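Local coordinates for protein Xcc_ctr_pt (Xanthomonas campestris pv. campestris, PDB 6NJW) that is the C-terminal, Toprim-containing region of an OLD-family protein that probably cleaves DNA as a metal-dependent nuclease using two metal ions, at residues 27-39 against 188-200. Numbering follows the deposited sequence.
Sequences EGDAERFIVPAFA and IGKGRFAQALAPS
Lys-190 brings its backbone O near Ala-30 CA at the start of a close, nearly parallel helix pairing, in which the segment 29-39 of helix 29-41, part of the Toprim fold, and helix 190-197 approach to 7.6 Å between segment axes and cross at -15°. Segment 29-39 directly follows the loop bearing Glu-27, which binds magnesium in another structure of this protein but not here. This end of helix 190-197 also comes near the metal site, the Lys-190 and Asp-82 side chains lying about 8 Å apart, while the Lys-190 ammonium group turns to a salt bridge with Glu-135. Having no side chain, Gly-191 lets its CA come within 3.7 Å of Asp-29 CB. A water bridges the same two residues, accepting from Gly-191 N and donating to Asp-29 OD2; the other carboxylate oxygen, OD1, takes Arg-32 NH1 in a salt bridge, met from above the carboxylate plane. Ala-194 fits its methyl among Ala-30, Phe-33 and Ile-34, with CB 3.5 Å from Ala-30 O and 3.7 Å from Ile-34 CG1. Gln-195 runs extended beyond CG and lays its amide over the Phe-33 ring, the planes 15° apart, and its CG makes a CH-pi contact 3.5 Å from the ring centroid. Leu-197 adds a looser apolar touch, CD2 to Ile-34 CD1, and Ala-198 sets its CB 3.7 Å from Ala-37 CB.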
ATOM      1  N   GLU A  27       2.245  -0.281  -5.324  1.00 36.52           N
ATOM      2  CA  GLU A  27       1.958   0.121  -6.700  1.00 39.36           C
ATOM      3  C   GLU A  27       2.600   1.452  -7.076  1.00 43.36           C
ATOM      4  O   GLU A  27       3.062   1.619  -8.208  1.00 40.95           O
ATOM      5  CB  GLU A  27       0.449   0.207  -6.921  1.00 38.26           C
ATOM      6  CG  GLU A  27      -0.264  -1.142  -6.919  1.00 39.64           C
ATOM      7  CD  GLU A  27      -1.758  -0.974  -7.198  1.00 47.57           C
ATOM      8  OE1 GLU A  27      -2.152   0.132  -7.627  1.00 48.56           O
ATOM      9  OE2 GLU A  27      -2.529  -1.933  -6.992  1.00 46.44           O
ATOM     10  N   GLY A  28       2.618   2.422  -6.169  1.00 43.13           N
ATOM     11  CA  GLY A  28       3.066   3.742  -6.560  1.00 42.14           C
ATOM     12  C   GLY A  28       3.645   4.586  -5.446  1.00 49.99           C
ATOM     13  O   GLY A  28       3.967   4.087  -4.356  1.00 39.40           O
ATOM     14  N   ASP A  29       3.750   5.891  -5.712  1.00 43.81           N
ATOM     15  CA  ASP A  29       4.491   6.775  -4.823  1.00 43.36           C
ATOM     16  C   ASP A  29       3.734   7.073  -3.546  1.00 42.73           C
ATOM     17  O   ASP A  29       4.365   7.341  -2.521  1.00 45.11           O
ATOM     18  CB  ASP A  29       4.831   8.089  -5.530  1.00 49.89           C
ATOM     19  CG  ASP A  29       6.080   7.983  -6.363  1.00 54.11           C
ATOM     20  OD1 ASP A  29       6.777   6.959  -6.235  1.00 54.64           O
ATOM     21  OD2 ASP A  29       6.366   8.922  -7.146  1.00 65.54           O
ATOM     22  N   ALA A  30       2.398   7.046  -3.581  1.00 42.60           N
ATOM     23  CA  ALA A  30       1.632   7.339  -2.375  1.00 40.62           C
ATOM     24  C   ALA A  30       1.902   6.292  -1.300  1.00 46.59           C
ATOM     25  O   ALA A  30       2.223   6.631  -0.158  1.00 41.24           O
ATOM     26  CB  ALA A  30       0.140   7.419  -2.691  1.00 43.04           C
ATOM     27  N   GLU A  31       1.798   5.011  -1.663  1.00 44.65           N
ATOM     28  CA  GLU A  31       2.124   3.929  -0.738  1.00 42.14           C
ATOM     29  C   GLU A  31       3.592   3.937  -0.360  1.00 42.72           C
ATOM     30  O   GLU A  31       3.949   3.569   0.770  1.00 40.29           O
ATOM     31  CB  GLU A  31       1.773   2.586  -1.363  1.00 33.99           C
ATOM     32  CG  GLU A  31       0.297   2.432  -1.694  1.00 47.23           C
ATOM     33  CD  GLU A  31      -0.106   2.966  -3.075  1.00 47.33           C
ATOM     34  OE1 GLU A  31      -1.300   2.835  -3.416  1.00 55.34           O
ATOM     35  OE2 GLU A  31       0.737   3.521  -3.814  1.00 45.36           O
ATOM     36  N   ARG A  32       4.456   4.340  -1.288  1.00 36.55           N
ATOM     37  CA  ARG A  32       5.889   4.349  -1.021  1.00 39.12           C
ATOM     38  C   ARG A  32       6.230   5.209   0.184  1.00 43.29           C
ATOM     39  O   ARG A  32       7.183   4.905   0.914  1.00 40.17           O
ATOM     40  CB  ARG A  32       6.632   4.841  -2.263  1.00 45.21           C
ATOM     41  CG  ARG A  32       8.114   5.146  -2.107  1.00 48.84           C
ATOM     42  CD  ARG A  32       8.697   5.502  -3.515  1.00 52.79           C
ATOM     43  NE  ARG A  32       9.977   6.204  -3.476  1.00 54.06           N
ATOM     44  CZ  ARG A  32      10.269   7.256  -4.235  1.00 60.36           C
ATOM     45  NH1 ARG A  32       9.364   7.738  -5.078  1.00 59.54           N
ATOM     46  NH2 ARG A  32      11.458   7.834  -4.149  1.00 65.35           N
ATOM     47  N   PHE A  33       5.469   6.275   0.415  1.00 37.12           N
ATOM     48  CA  PHE A  33       5.722   7.130   1.564  1.00 39.43           C
ATOM     49  C   PHE A  33       4.746   6.918   2.705  1.00 39.60           C
ATOM     50  O   PHE A  33       5.125   7.105   3.866  1.00 43.53           O
ATOM     51  CB  PHE A  33       5.711   8.600   1.134  1.00 43.10           C
ATOM     52  CG  PHE A  33       6.802   8.937   0.172  1.00 44.86           C
ATOM     53  CD1 PHE A  33       8.129   8.950   0.592  1.00 47.58           C
ATOM     54  CD2 PHE A  33       6.513   9.219  -1.159  1.00 47.29           C
ATOM     55  CE1 PHE A  33       9.150   9.255  -0.301  1.00 53.21           C
ATOM     56  CE2 PHE A  33       7.524   9.519  -2.059  1.00 49.93           C
ATOM     57  CZ  PHE A  33       8.849   9.538  -1.630  1.00 51.55           C
ATOM     58  N   ILE A  34       3.516   6.495   2.424  1.00 33.52           N
ATOM     59  CA  ILE A  34       2.534   6.326   3.492  1.00 34.70           C
ATOM     60  C   ILE A  34       2.788   5.037   4.277  1.00 38.41           C
ATOM     61  O   ILE A  34       2.632   5.001   5.500  1.00 34.64           O
ATOM     62  CB  ILE A  34       1.117   6.362   2.892  1.00 40.50           C
ATOM     63  CG1 ILE A  34       0.693   7.807   2.611  1.00 46.24           C
ATOM     64  CG2 ILE A  34       0.110   5.744   3.819  1.00 44.31           C
ATOM     65  CD1 ILE A  34       0.456   8.608   3.883  1.00 49.29           C
ATOM     66  N   VAL A  35       3.177   3.959   3.597  1.00 35.97           N
ATOM     67  CA  VAL A  35       3.372   2.683   4.287  1.00 35.49           C
ATOM     68  C   VAL A  35       4.467   2.764   5.344  1.00 35.68           C
ATOM     69  O   VAL A  35       4.239   2.287   6.474  1.00 39.56           O
ATOM     70  CB  VAL A  35       3.591   1.556   3.265  1.00 40.87           C
ATOM     71  CG1 VAL A  35       4.079   0.278   3.944  1.00 35.12           C
ATOM     72  CG2 VAL A  35       2.290   1.275   2.516  1.00 37.19           C
ATOM     73  N   PRO A  36       5.648   3.345   5.085  1.00 36.39           N
ATOM     74  CA  PRO A  36       6.633   3.474   6.175  1.00 41.97           C
ATOM     75  C   PRO A  36       6.165   4.359   7.318  1.00 41.72           C
ATOM     76  O   PRO A  36       6.547   4.117   8.466  1.00 37.26           O
ATOM     77  CB  PRO A  36       7.869   4.084   5.496  1.00 43.75           C
ATOM     78  CG  PRO A  36       7.654   3.932   4.015  1.00 39.39           C
ATOM     79  CD  PRO A  36       6.191   3.789   3.782  1.00 37.51           C
ATOM     80  N   ALA A  37       5.391   5.405   7.035  1.00 40.62           N
ATOM     81  CA  ALA A  37       4.833   6.219   8.108  1.00 38.17           C
ATOM     82  C   ALA A  37       3.913   5.392   8.994  1.00 40.44           C
ATOM     83  O   ALA A  37       3.957   5.508  10.221  1.00 36.25           O
ATOM     84  CB  ALA A  37       4.096   7.429   7.522  1.00 33.93           C
ATOM     85  N   PHE A  38       3.073   4.541   8.401  1.00 34.78           N
ATOM     86  CA  PHE A  38       2.250   3.674   9.240  1.00 33.99           C
ATOM     87  C   PHE A  38       3.107   2.668   9.995  1.00 34.74           C
ATOM     88  O   PHE A  38       2.793   2.321  11.139  1.00 35.92           O
ATOM     89  CB  PHE A  38       1.190   2.945   8.419  1.00 34.40           C
ATOM     90  CG  PHE A  38      -0.067   3.768   8.185  1.00 36.99           C
ATOM     91  CD1 PHE A  38      -0.836   4.205   9.264  1.00 35.21           C
ATOM     92  CD2 PHE A  38      -0.471   4.096   6.897  1.00 34.46           C
ATOM     93  CE1 PHE A  38      -1.987   4.968   9.064  1.00 36.95           C
ATOM     94  CE2 PHE A  38      -1.618   4.861   6.686  1.00 37.77           C
ATOM     95  CZ  PHE A  38      -2.379   5.289   7.767  1.00 41.08           C
ATOM     96  N   ALA A  39       4.174   2.173   9.363  1.00 34.06           N
ATOM     97  CA  ALA A  39       5.076   1.239  10.043  1.00 38.67           C
ATOM     98  C   ALA A  39       5.609   1.838  11.344  1.00 36.47           C
ATOM     99  O   ALA A  39       5.614   1.172  12.387  1.00 38.49           O
ATOM    100  CB  ALA A  39       6.229   0.843   9.114  1.00 30.05           C
ATOM    101  N   ILE A 188      -1.229  17.917  -7.167  1.00 40.18           N
ATOM    102  CA  ILE A 188      -0.139  18.149  -6.223  1.00 42.28           C
ATOM    103  C   ILE A 188       1.028  17.208  -6.505  1.00 40.29           C
ATOM    104  O   ILE A 188       2.198  17.591  -6.374  1.00 41.99           O
ATOM    105  CB  ILE A 188      -0.679  17.977  -4.795  1.00 41.68           C
ATOM    106  CG1 ILE A 188      -1.739  19.032  -4.506  1.00 39.59           C
ATOM    107  CG2 ILE A 188       0.468  17.997  -3.760  1.00 46.43           C
ATOM    108  CD1 ILE A 188      -2.540  18.773  -3.233  1.00 40.85           C
ATOM    109  N   GLY A 189       0.738  15.988  -6.935  1.00 39.55           N
ATOM    110  CA  GLY A 189       1.736  14.942  -7.031  1.00 42.45           C
ATOM    111  C   GLY A 189       1.429  13.893  -5.982  1.00 39.70           C
ATOM    112  O   GLY A 189       1.335  14.208  -4.798  1.00 38.73           O
ATOM    113  N   LYS A 190       1.237  12.647  -6.394  1.00 37.74           N
ATOM    114  CA  LYS A 190       0.858  11.624  -5.427  1.00 45.76           C
ATOM    115  C   LYS A 190       1.940  11.431  -4.376  1.00 43.09           C
ATOM    116  O   LYS A 190       1.639  11.314  -3.187  1.00 42.82           O
ATOM    117  CB  LYS A 190       0.541  10.316  -6.145  1.00 45.26           C
ATOM    118  CG  LYS A 190      -0.830  10.373  -6.797  1.00 48.32           C
ATOM    119  CD  LYS A 190      -1.084   9.204  -7.731  1.00 57.15           C
ATOM    120  CE  LYS A 190      -1.886   8.127  -7.037  1.00 62.93           C
ATOM    121  NZ  LYS A 190      -2.946   8.705  -6.150  1.00 60.53           N
ATOM    122  N   GLY A 191       3.207  11.409  -4.790  1.00 45.74           N
ATOM    123  CA  GLY A 191       4.282  11.282  -3.820  1.00 45.67           C
ATOM    124  C   GLY A 191       4.396  12.498  -2.921  1.00 47.39           C
ATOM    125  O   GLY A 191       4.506  12.372  -1.699  1.00 45.84           O
ATOM    126  N   ARG A 192       4.348  13.696  -3.513  1.00 40.10           N
ATOM    127  CA  ARG A 192       4.436  14.915  -2.714  1.00 39.00           C
ATOM    128  C   ARG A 192       3.307  14.982  -1.701  1.00 41.68           C
ATOM    129  O   ARG A 192       3.530  15.310  -0.527  1.00 41.04           O
ATOM    130  CB  ARG A 192       4.418  16.147  -3.628  1.00 42.50           C
ATOM    131  CG  ARG A 192       4.286  17.472  -2.891  1.00 51.82           C
ATOM    132  CD  ARG A 192       4.457  18.679  -3.829  1.00 55.63           C
ATOM    133  NE  ARG A 192       5.673  18.555  -4.627  1.00 60.70           N
ATOM    134  CZ  ARG A 192       6.845  19.088  -4.295  1.00 67.17           C
ATOM    135  NH1 ARG A 192       6.962  19.803  -3.179  1.00 60.67           N
ATOM    136  NH2 ARG A 192       7.900  18.909  -5.084  1.00 66.51           N
ATOM    137  N   PHE A 193       2.087  14.655  -2.132  1.00 38.43           N
ATOM    138  CA  PHE A 193       0.941  14.668  -1.228  1.00 37.70           C
ATOM    139  C   PHE A 193       1.130  13.692  -0.071  1.00 40.65           C
ATOM    140  O   PHE A 193       0.857  14.026   1.088  1.00 38.61           O
ATOM    141  CB  PHE A 193      -0.335  14.323  -2.001  1.00 36.91           C
ATOM    142  CG  PHE A 193      -1.556  14.342  -1.154  1.00 41.85           C
ATOM    143  CD1 PHE A 193      -2.162  15.544  -0.835  1.00 45.65           C
ATOM    144  CD2 PHE A 193      -2.093  13.167  -0.656  1.00 41.83           C
ATOM    145  CE1 PHE A 193      -3.286  15.569  -0.041  1.00 44.46           C
ATOM    146  CE2 PHE A 193      -3.209  13.183   0.145  1.00 43.92           C
ATOM    147  CZ  PHE A 193      -3.814  14.382   0.457  1.00 44.93           C
ATOM    148  N   ALA A 194       1.570  12.468  -0.370  1.00 42.71           N
ATOM    149  CA  ALA A 194       1.707  11.456   0.680  1.00 41.78           C
ATOM    150  C   ALA A 194       2.773  11.849   1.699  1.00 43.86           C
ATOM    151  O   ALA A 194       2.603  11.623   2.903  1.00 43.73           O
ATOM    152  CB  ALA A 194       2.037  10.096   0.061  1.00 43.94           C
ATOM    153  N   GLN A 195       3.871  12.451   1.237  1.00 39.27           N
ATOM    154  CA  GLN A 195       4.915  12.891   2.159  1.00 46.67           C
ATOM    155  C   GLN A 195       4.409  13.974   3.107  1.00 46.28           C
ATOM    156  O   GLN A 195       4.732  13.972   4.301  1.00 43.40           O
ATOM    157  CB  GLN A 195       6.115  13.399   1.370  1.00 46.07           C
ATOM    158  CG  GLN A 195       6.913  12.319   0.675  1.00 49.45           C
ATOM    159  CD  GLN A 195       8.066  12.904  -0.120  1.00 54.40           C
ATOM    160  OE1 GLN A 195       7.868  13.449  -1.204  1.00 54.30           O
ATOM    161  NE2 GLN A 195       9.271  12.824   0.432  1.00 59.68           N
ATOM    162  N   ALA A 196       3.618  14.916   2.588  1.00 41.12           N
ATOM    163  CA  ALA A 196       3.032  15.955   3.426  1.00 39.23           C
ATOM    164  C   ALA A 196       1.978  15.394   4.364  1.00 42.33           C
ATOM    165  O   ALA A 196       1.748  15.951   5.441  1.00 42.84           O
ATOM    166  CB  ALA A 196       2.427  17.055   2.544  1.00 41.36           C
ATOM    167  N   LEU A 197       1.325  14.293   3.986  1.00 43.86           N
ATOM    168  CA  LEU A 197       0.329  13.699   4.868  1.00 37.69           C
ATOM    169  C   LEU A 197       0.959  12.789   5.919  1.00 43.31           C
ATOM    170  O   LEU A 197       0.380  12.609   6.996  1.00 40.81           O
ATOM    171  CB  LEU A 197      -0.695  12.910   4.048  1.00 39.86           C
ATOM    172  CG  LEU A 197      -1.907  12.335   4.790  1.00 44.87           C
ATOM    173  CD1 LEU A 197      -2.744  13.443   5.414  1.00 46.29           C
ATOM    174  CD2 LEU A 197      -2.753  11.478   3.868  1.00 41.99           C
ATOM    175  N   ALA A 198       2.126  12.214   5.619  1.00 43.07           N
ATOM    176  CA  ALA A 198       2.713  11.180   6.475  1.00 41.53           C
ATOM    177  C   ALA A 198       2.840  11.577   7.942  1.00 45.60           C
ATOM    178  O   ALA A 198       2.498  10.745   8.801  1.00 41.05           O
ATOM    179  CB  ALA A 198       4.079  10.763   5.905  1.00 40.50           C
ATOM    180  N   PRO A 199       3.279  12.791   8.303  1.00 46.20           N
ATOM    181  CA  PRO A 199       3.338  13.154   9.739  1.00 47.98           C
ATOM    182  C   PRO A 199       2.009  13.079  10.476  1.00 50.20           C
ATOM    183  O   PRO A 199       2.012  13.074  11.710  1.00 49.43           O
ATOM    184  CB  PRO A 199       3.864  14.598   9.713  1.00 49.30           C
ATOM    185  CG  PRO A 199       4.656  14.682   8.467  1.00 47.57           C
ATOM    186  CD  PRO A 199       3.959  13.795   7.468  1.00 42.87           C
ATOM    187  N   SER A 200       0.874  13.035   9.782  1.00 44.12           N
ATOM    188  CA  SER A 200      -0.411  13.005  10.465  1.00 45.85           C
ATOM    189  C   SER A 200      -0.930  11.603  10.743  1.00 45.64           C
ATOM    190  O   SER A 200      -1.860  11.452  11.538  1.00 45.61           O
ATOM    191  CB  SER A 200      -1.469  13.753   9.642  1.00 48.25           C
ATOM    192  OG  SER A 200      -1.108  15.111   9.477  1.00 54.46           O
TER
HETATM  193  O   HOH W   1       4.213  11.302  -7.367  1.00 49.96           O